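Local coordinates for putative lipoprotein (Bacteroides fragilis, PDB 3QNK) that probably binds glycans at the outer membrane as a SusD-like lipoprotein and helps pass them to a partner transporter, its exact ligand being unknown, at residues 276-279 with 280-283; 317-320 with 321-325; 445-449 with 450-454. All coordinates share one frame; numbering follows the deposited sequence.

Interaction 1: 276-279 with 280-283; sequences PTQE and LIDA
Gln278 and Asp282, one helical turn apart, cross at about a right angle, and the end of the glutamine reaches forward to the carboxylate. The bond runs from Gln278 NE2 to Asp282 OD1 over 3.1 Å. It is asymmetric in its use of the two flat groups: the acceptor lies close to the plane of the amide, whereas the nitrogen stands above the carboxylate, 55° out of its plane. What takes the amide there is a chain that leaves with CG opposite the backbone N (chi1 -166°) and then bends at chi2. The same nitrogen lies against Ile281 CG2, the two side chains crossing at about a right angle. The other ends of both groups are held from outside, Gln278 OE1 by the hydroxyl of Tyr359 and Asp282 OD2 by that of Ser296, while Tyr295 N gives OD1 a second donor.

The first turn illustrates an N-cap. Thr277 precedes the helix, and its OG1 accepts from Leu280 N at 3.1 Å with an N-H...O angle of 150°; the same hydroxyl is hydrogen-bonded to Asp44 O. Backbone bonds from Ile281 N to Thr277 O (3.0 Å) and from Asp282 N to Gln278 O (2.8 Å) carry the winding onward. On the apolar side Pro276 CB rests against the tip of the other isoleucine branch, Ile281 CD1, at 3.8 Å, and lies farther from Leu280 CD2.

Helix 278-283 lies among several elements. Strand 469-475 borders Thr277, Gln278 and Glu279, whose OE2 bonds His471; helix 432-446 meets Leu280 and Ala283, and strand 323-324 presents Ile323 to Pro276 and Ile281.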
loop_
_atom_site.group_PDB
_atom_site.type_symbol
_atom_site.label_atom_id
_atom_site.label_comp_id
_atom_site.label_asym_id
_atom_site.label_seq_id
_atom_site.Cartn_x
_atom_site.Cartn_y
_atom_site.Cartn_z
ATOM N N PRO B 276 -26.754 8.948 -6.544
ATOM C CA PRO B 276 -27.766 8.092 -7.196
ATOM C C PRO B 276 -28.225 8.698 -8.538
ATOM O O PRO B 276 -28.373 9.917 -8.638
ATOM C CB PRO B 276 -28.905 8.053 -6.172
ATOM C CG PRO B 276 -28.257 8.306 -4.867
ATOM C CD PRO B 276 -27.108 9.222 -5.137
ATOM N N THR B 277 -28.391 7.862 -9.577
ATOM C CA THR B 277 -28.770 8.311 -10.920
ATOM C C THR B 277 -30.273 8.412 -11.092
ATOM O O THR B 277 -31.053 7.795 -10.361
ATOM C CB THR B 277 -28.274 7.298 -11.939
ATOM O OG1 THR B 277 -28.710 6.014 -11.477
ATOM C CG2 THR B 277 -26.780 7.304 -12.110
ATOM N N GLN B 278 -30.689 9.106 -12.133
ATOM C CA GLN B 278 -32.097 9.178 -12.434
ATOM C C GLN B 278 -32.586 7.768 -12.829
ATOM O O GLN B 278 -33.704 7.398 -12.489
ATOM C CB GLN B 278 -32.348 10.233 -13.516
ATOM C CG GLN B 278 -33.800 10.631 -13.663
ATOM C CD GLN B 278 -34.431 10.921 -12.328
ATOM O OE1 GLN B 278 -33.868 11.641 -11.488
ATOM N NE2 GLN B 278 -35.565 10.284 -12.080
ATOM N N GLU B 279 -31.702 6.950 -13.420
ATOM C CA GLU B 279 -32.007 5.555 -13.820
ATOM C C GLU B 279 -32.348 4.685 -12.608
ATOM O O GLU B 279 -33.260 3.850 -12.689
ATOM C CB GLU B 279 -30.846 4.928 -14.595
ATOM C CG GLU B 279 -30.799 5.418 -16.028
ATOM C CD GLU B 279 -30.103 6.737 -16.310
ATOM O OE1 GLU B 279 -29.566 7.352 -15.360
ATOM O OE2 GLU B 279 -30.126 7.166 -17.488
ATOM N N LEU B 280 -31.643 4.900 -11.490
ATOM C CA LEU B 280 -31.955 4.191 -10.266
ATOM C C LEU B 280 -33.230 4.752 -9.646
ATOM O O LEU B 280 -34.066 3.967 -9.196
ATOM C CB LEU B 280 -30.806 4.249 -9.247
ATOM C CG LEU B 280 -31.086 3.645 -7.876
ATOM C CD1 LEU B 280 -31.403 2.122 -7.952
ATOM C CD2 LEU B 280 -29.958 3.932 -6.938
ATOM N N ILE B 281 -33.392 6.091 -9.631
ATOM C CA ILE B 281 -34.578 6.709 -9.046
ATOM C C ILE B 281 -35.819 6.178 -9.772
ATOM O O ILE B 281 -36.806 5.807 -9.116
ATOM C CB ILE B 281 -34.456 8.270 -9.048
ATOM C CG1 ILE B 281 -33.779 8.774 -7.759
ATOM C CG2 ILE B 281 -35.821 8.943 -9.150
ATOM C CD1 ILE B 281 -32.427 8.386 -7.506
ATOM N N ASP B 282 -35.728 6.057 -11.109
ATOM C CA ASP B 282 -36.817 5.563 -11.965
ATOM C C ASP B 282 -37.213 4.129 -11.653
ATOM O O ASP B 282 -38.361 3.758 -11.910
ATOM C CB ASP B 282 -36.409 5.658 -13.446
ATOM C CG ASP B 282 -36.480 7.063 -14.061
ATOM O OD1 ASP B 282 -37.086 7.974 -13.424
ATOM O OD2 ASP B 282 -35.967 7.244 -15.194
ATOM N N ALA B 283 -36.260 3.317 -11.113
ATOM C CA ALA B 283 -36.445 1.909 -10.803
ATOM C C ALA B 283 -37.204 1.669 -9.463
ATOM O O ALA B 283 -37.698 0.552 -9.241
ATOM C CB ALA B 283 -35.106 1.220 -10.779
#

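Interaction 2: 317-320 with 321-325; sequences PRFY and ANIVF
Phe319 carries its ring carbon CG opposite the backbone N, and Phe325 holds its own between N and the carbonyl carbon (chi1 51°); these two settings bring the rings together where helix 317-322 gives way to strand 323-324. The transition is a helix-to-strand junction inside the SusD family region, with Ile323 the first residue to leave helical angles. The Phe319 and Phe325 planes are near parallel, 21° apart, but slid so far that they barely overlap: the centroids are 5.4 Å apart, and the approach is made by the CE2 atoms of the two rings. Phe325 also presents its edge to that of Tyr320, its CZ lying 3.8 Å from Tyr320 CD1. Beyond this trio, Tyr312 stacks on Phe325 and takes a hydrogen bond through its carbonyl from Tyr320 OH, while Arg315 makes a cation-pi contact with Phe319.

The last turn is closed by the backbone. Phe319 O receives Ile323 N at 2.9 Å, almost in line with the carbonyl bond, and Asn322 N from well above the carbonyl plane. The Asn322 amide is gripped at both ends: OD1 is bonded to Lys363 NZ, outside the helix, and ND2 turns back to donate to Arg318 O at 2.6 Å, tilted 20° from the carbonyl plane.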
loop_
_atom_site.group_PDB
_atom_site.type_symbol
_atom_site.label_atom_id
_atom_site.label_comp_id
_atom_site.label_asym_id
_atom_site.label_seq_id
_atom_site.Cartn_x
_atom_site.Cartn_y
_atom_site.Cartn_z
ATOM N N PRO B 317 -41.213 2.303 0.635
ATOM C CA PRO B 317 -40.280 2.747 1.696
ATOM C C PRO B 317 -38.779 2.781 1.358
ATOM O O PRO B 317 -38.097 3.685 1.845
ATOM C CB PRO B 317 -40.549 1.746 2.824
ATOM C CG PRO B 317 -41.985 1.411 2.683
ATOM C CD PRO B 317 -42.227 1.371 1.194
ATOM N N ARG B 318 -38.260 1.839 0.529
ATOM C CA ARG B 318 -36.819 1.766 0.210
ATOM C C ARG B 318 -36.357 2.992 -0.554
ATOM O O ARG B 318 -35.169 3.316 -0.512
ATOM C CB ARG B 318 -36.455 0.487 -0.550
ATOM C CG ARG B 318 -36.616 -0.785 0.280
ATOM C CD ARG B 318 -36.404 -2.055 -0.517
ATOM N NE ARG B 318 -37.381 -2.212 -1.591
ATOM C CZ ARG B 318 -37.490 -3.293 -2.356
ATOM N NH1 ARG B 318 -36.702 -4.333 -2.161
ATOM N NH2 ARG B 318 -38.396 -3.344 -3.315
ATOM N N PHE B 319 -37.286 3.707 -1.214
ATOM C CA PHE B 319 -36.943 4.923 -1.931
ATOM C C PHE B 319 -36.465 5.992 -0.933
ATOM O O PHE B 319 -35.355 6.494 -1.078
ATOM C CB PHE B 319 -38.110 5.432 -2.777
ATOM C CG PHE B 319 -37.856 6.799 -3.359
ATOM C CD1 PHE B 319 -37.062 6.955 -4.497
ATOM C CD2 PHE B 319 -38.372 7.942 -2.750
ATOM C CE1 PHE B 319 -36.820 8.215 -5.027
ATOM C CE2 PHE B 319 -38.115 9.210 -3.280
ATOM C CZ PHE B 319 -37.354 9.333 -4.424
ATOM N N TYR B 320 -37.292 6.301 0.086
ATOM C CA TYR B 320 -37.018 7.309 1.126
ATOM C C TYR B 320 -35.922 6.841 2.071
ATOM O O TYR B 320 -35.274 7.666 2.705
ATOM C CB TYR B 320 -38.309 7.665 1.909
ATOM C CG TYR B 320 -39.428 8.119 0.993
ATOM C CD1 TYR B 320 -39.398 9.376 0.390
ATOM C CD2 TYR B 320 -40.441 7.240 0.610
ATOM C CE1 TYR B 320 -40.392 9.772 -0.504
ATOM C CE2 TYR B 320 -41.443 7.628 -0.283
ATOM C CZ TYR B 320 -41.416 8.889 -0.835
ATOM O OH TYR B 320 -42.387 9.200 -1.760
ATOM N N ALA B 321 -35.681 5.531 2.108
ATOM C CA ALA B 321 -34.650 4.906 2.921
ATOM C C ALA B 321 -33.284 5.029 2.278
ATOM O O ALA B 321 -32.287 5.058 2.994
ATOM C CB ALA B 321 -34.977 3.437 3.138
ATOM N N ASN B 322 -33.220 5.073 0.940
ATOM C CA ASN B 322 -31.958 5.127 0.208
ATOM C C ASN B 322 -31.576 6.493 -0.379
ATOM O O ASN B 322 -30.375 6.763 -0.562
ATOM C CB ASN B 322 -32.039 4.174 -0.986
ATOM C CG ASN B 322 -31.835 2.729 -0.685
ATOM O OD1 ASN B 322 -30.770 2.192 -0.968
ATOM N ND2 ASN B 322 -32.880 2.044 -0.222
ATOM N N ILE B 323 -32.582 7.294 -0.805
ATOM C CA ILE B 323 -32.319 8.508 -1.558
ATOM C C ILE B 323 -32.542 9.789 -0.764
ATOM O O ILE B 323 -33.620 9.996 -0.203
ATOM C CB ILE B 323 -33.194 8.490 -2.864
ATOM C CG1 ILE B 323 -33.056 7.169 -3.687
ATOM C CG2 ILE B 323 -32.964 9.702 -3.747
ATOM C CD1 ILE B 323 -31.605 6.671 -4.045
ATOM N N VAL B 324 -31.516 10.666 -0.781
ATOM C CA VAL B 324 -31.537 12.035 -0.277
ATOM C C VAL B 324 -31.769 12.884 -1.545
ATOM O O VAL B 324 -30.918 12.882 -2.455
ATOM C CB VAL B 324 -30.251 12.441 0.512
ATOM C CG1 VAL B 324 -30.291 13.913 0.932
ATOM C CG2 VAL B 324 -30.019 11.539 1.708
ATOM N N PHE B 325 -32.948 13.545 -1.621
ATOM C CA PHE B 325 -33.372 14.342 -2.783
ATOM C C PHE B 325 -33.781 15.791 -2.373
ATOM O O PHE B 325 -33.802 16.129 -1.200
ATOM C CB PHE B 325 -34.529 13.636 -3.526
ATOM C CG PHE B 325 -35.643 13.247 -2.575
ATOM C CD1 PHE B 325 -36.610 14.171 -2.192
ATOM C CD2 PHE B 325 -35.708 11.962 -2.039
ATOM C CE1 PHE B 325 -37.590 13.831 -1.276
ATOM C CE2 PHE B 325 -36.696 11.626 -1.129
ATOM C CZ PHE B 325 -37.615 12.571 -0.737
#

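Interaction 3: 445-449 with 450-454; sequences IEFAF and EEQRF
One face of the Phe447 ring is met by Gln452 NE2, 3.8 Å above the plane and toward the rim, near CG. The two side chains run side by side in the same direction, with ring and amide planes 34° apart. Obliquely to the same ring comes the carboxylate of Glu450, its OE2 lying 3.3 Å from Phe447 CD1; its plane makes 32° with that of the ring. A chain extended beyond CG carries this carboxylate out to the ring. There OE2 is salt-bridged to Arg390 NH1, which probably keeps Glu450 ionised, and Gln452 OE1 is bonded to Arg443 NH2.

Phe447 and Glu450 are the first and last residues of a type II beta turn, and Gln452 follows it in the loop that joins helix 432-446 to helix 453-460. Phe449, at the third position of the turn, has a positive phi of 68°. Closure is by Glu450 N, which donates to Phe447 O at 3.2 Å. Helix 391-405 packs against the group, with Leu396 touching Phe447 and Glu393 touching both Phe447 and Gln452.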
loop_
_atom_site.group_PDB
_atom_site.type_symbol
_atom_site.label_atom_id
_atom_site.label_comp_id
_atom_site.label_asym_id
_atom_site.label_seq_id
_atom_site.Cartn_x
_atom_site.Cartn_y
_atom_site.Cartn_z
ATOM N N ILE B 445 -32.764 -2.860 -6.116
ATOM C CA ILE B 445 -33.357 -1.943 -5.158
ATOM C C ILE B 445 -32.984 -2.344 -3.729
ATOM O O ILE B 445 -32.645 -1.486 -2.899
ATOM C CB ILE B 445 -34.884 -1.891 -5.361
ATOM C CG1 ILE B 445 -35.260 -1.371 -6.766
ATOM C CG2 ILE B 445 -35.593 -1.103 -4.256
ATOM C CD1 ILE B 445 -34.783 0.095 -7.122
ATOM N N GLU B 446 -33.034 -3.646 -3.446
ATOM C CA GLU B 446 -32.722 -4.148 -2.125
ATOM C C GLU B 446 -31.303 -3.853 -1.719
ATOM O O GLU B 446 -31.046 -3.434 -0.576
ATOM C CB GLU B 446 -32.961 -5.667 -2.040
ATOM C CG GLU B 446 -32.990 -6.207 -0.606
ATOM C CD GLU B 446 -34.040 -5.583 0.298
ATOM O OE1 GLU B 446 -35.022 -5.009 -0.218
ATOM O OE2 GLU B 446 -33.848 -5.608 1.529
ATOM N N PHE B 447 -30.378 -4.116 -2.644
ATOM C CA PHE B 447 -28.963 -4.013 -2.333
ATOM C C PHE B 447 -28.278 -2.775 -2.921
ATOM O O PHE B 447 -27.045 -2.759 -2.981
ATOM C CB PHE B 447 -28.249 -5.328 -2.715
ATOM C CG PHE B 447 -28.643 -6.379 -1.708
ATOM C CD1 PHE B 447 -28.151 -6.333 -0.403
ATOM C CD2 PHE B 447 -29.577 -7.355 -2.027
ATOM C CE1 PHE B 447 -28.588 -7.240 0.556
ATOM C CE2 PHE B 447 -29.991 -8.289 -1.071
ATOM C CZ PHE B 447 -29.518 -8.204 0.224
ATOM N N ALA B 448 -29.051 -1.700 -3.228
ATOM C CA ALA B 448 -28.457 -0.470 -3.744
ATOM C C ALA B 448 -27.489 0.110 -2.696
ATOM O O ALA B 448 -27.806 0.104 -1.513
ATOM C CB ALA B 448 -29.543 0.535 -4.099
ATOM N N PHE B 449 -26.291 0.529 -3.115
ATOM C CA PHE B 449 -25.246 1.168 -2.280
ATOM C C PHE B 449 -24.659 0.209 -1.282
ATOM O O PHE B 449 -24.053 0.639 -0.293
ATOM C CB PHE B 449 -25.723 2.475 -1.604
ATOM C CG PHE B 449 -26.361 3.351 -2.643
ATOM C CD1 PHE B 449 -25.617 3.820 -3.729
ATOM C CD2 PHE B 449 -27.742 3.577 -2.637
ATOM C CE1 PHE B 449 -26.227 4.548 -4.756
ATOM C CE2 PHE B 449 -28.353 4.277 -3.676
ATOM C CZ PHE B 449 -27.588 4.786 -4.713
ATOM N N GLU B 450 -24.762 -1.094 -1.573
ATOM C CA GLU B 450 -24.196 -2.127 -0.702
ATOM C C GLU B 450 -23.118 -2.909 -1.422
ATOM O O GLU B 450 -22.892 -4.062 -1.093
ATOM C CB GLU B 450 -25.280 -3.044 -0.164
ATOM C CG GLU B 450 -26.038 -2.402 0.980
ATOM C CD GLU B 450 -27.075 -3.334 1.560
ATOM O OE1 GLU B 450 -26.761 -4.066 2.531
ATOM O OE2 GLU B 450 -28.182 -3.390 0.979
ATOM N N GLU B 451 -22.438 -2.261 -2.384
ATOM C CA GLU B 451 -21.306 -2.791 -3.151
ATOM C C GLU B 451 -21.646 -4.102 -3.900
ATOM O O GLU B 451 -20.789 -4.991 -3.996
ATOM C CB GLU B 451 -20.059 -2.980 -2.242
ATOM C CG GLU B 451 -18.768 -2.569 -2.934
ATOM C CD GLU B 451 -17.441 -2.806 -2.223
ATOM O OE1 GLU B 451 -17.362 -2.583 -0.984
ATOM O OE2 GLU B 451 -16.461 -3.144 -2.939
ATOM N N GLN B 452 -22.854 -4.202 -4.492
ATOM C CA GLN B 452 -23.212 -5.424 -5.228
ATOM C C GLN B 452 -23.504 -5.193 -6.698
ATOM O O GLN B 452 -23.224 -6.060 -7.503
ATOM C CB GLN B 452 -24.438 -6.087 -4.586
ATOM C CG GLN B 452 -24.158 -6.889 -3.330
ATOM C CD GLN B 452 -24.923 -8.177 -3.321
ATOM O OE1 GLN B 452 -24.955 -8.960 -4.308
ATOM N NE2 GLN B 452 -25.459 -8.463 -2.160
ATOM N N ARG B 453 -24.071 -4.037 -7.054
ATOM C CA ARG B 453 -24.495 -3.710 -8.408
ATOM C C ARG B 453 -23.425 -3.981 -9.451
ATOM O O ARG B 453 -23.724 -4.524 -10.522
ATOM C CB ARG B 453 -24.947 -2.242 -8.494
ATOM C CG ARG B 453 -25.554 -1.830 -9.838
ATOM C CD ARG B 453 -26.677 -2.754 -10.214
ATOM N NE ARG B 453 -27.260 -2.371 -11.482
ATOM C CZ ARG B 453 -28.296 -2.980 -12.026
ATOM N NH1 ARG B 453 -28.857 -4.021 -11.420
ATOM N NH2 ARG B 453 -28.795 -2.547 -13.170
ATOM N N PHE B 454 -22.195 -3.605 -9.156
ATOM C CA PHE B 454 -21.111 -3.740 -10.100
ATOM C C PHE B 454 -20.903 -5.230 -10.433
ATOM O O PHE B 454 -20.712 -5.575 -11.591
ATOM C CB PHE B 454 -19.856 -3.073 -9.493
ATOM C CG PHE B 454 -18.594 -3.286 -10.275
ATOM C CD1 PHE B 454 -17.923 -4.513 -10.226
ATOM C CD2 PHE B 454 -18.098 -2.290 -11.095
ATOM C CE1 PHE B 454 -16.793 -4.726 -10.992
ATOM C CE2 PHE B 454 -17.004 -2.527 -11.915
ATOM C CZ PHE B 454 -16.359 -3.735 -11.859
#

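In the fold
The three contacts follow one another in series along the chain, all within the SusD family region, and their centres are 11 to 14 Å apart. Interaction 3 lies nearest the centre of the folded chain, about 6 Å from it; interactions 1 and 2 lie 17 to 18 Å away. Each touches the other two. Ile281 CG1 packs on Phe319 CE1, joining interactions 1 and 2, and Phe449 CZ meets Leu280 CD2 at 3.4 Å. Between interactions 2 and 3, Arg318 NH1 forms a salt bridge with Glu446 OE1. Helix 278-283 thus packs by apolar contacts, and helix 317-322 also by a salt bridge, on the end of helix 432-446 and the loop after it.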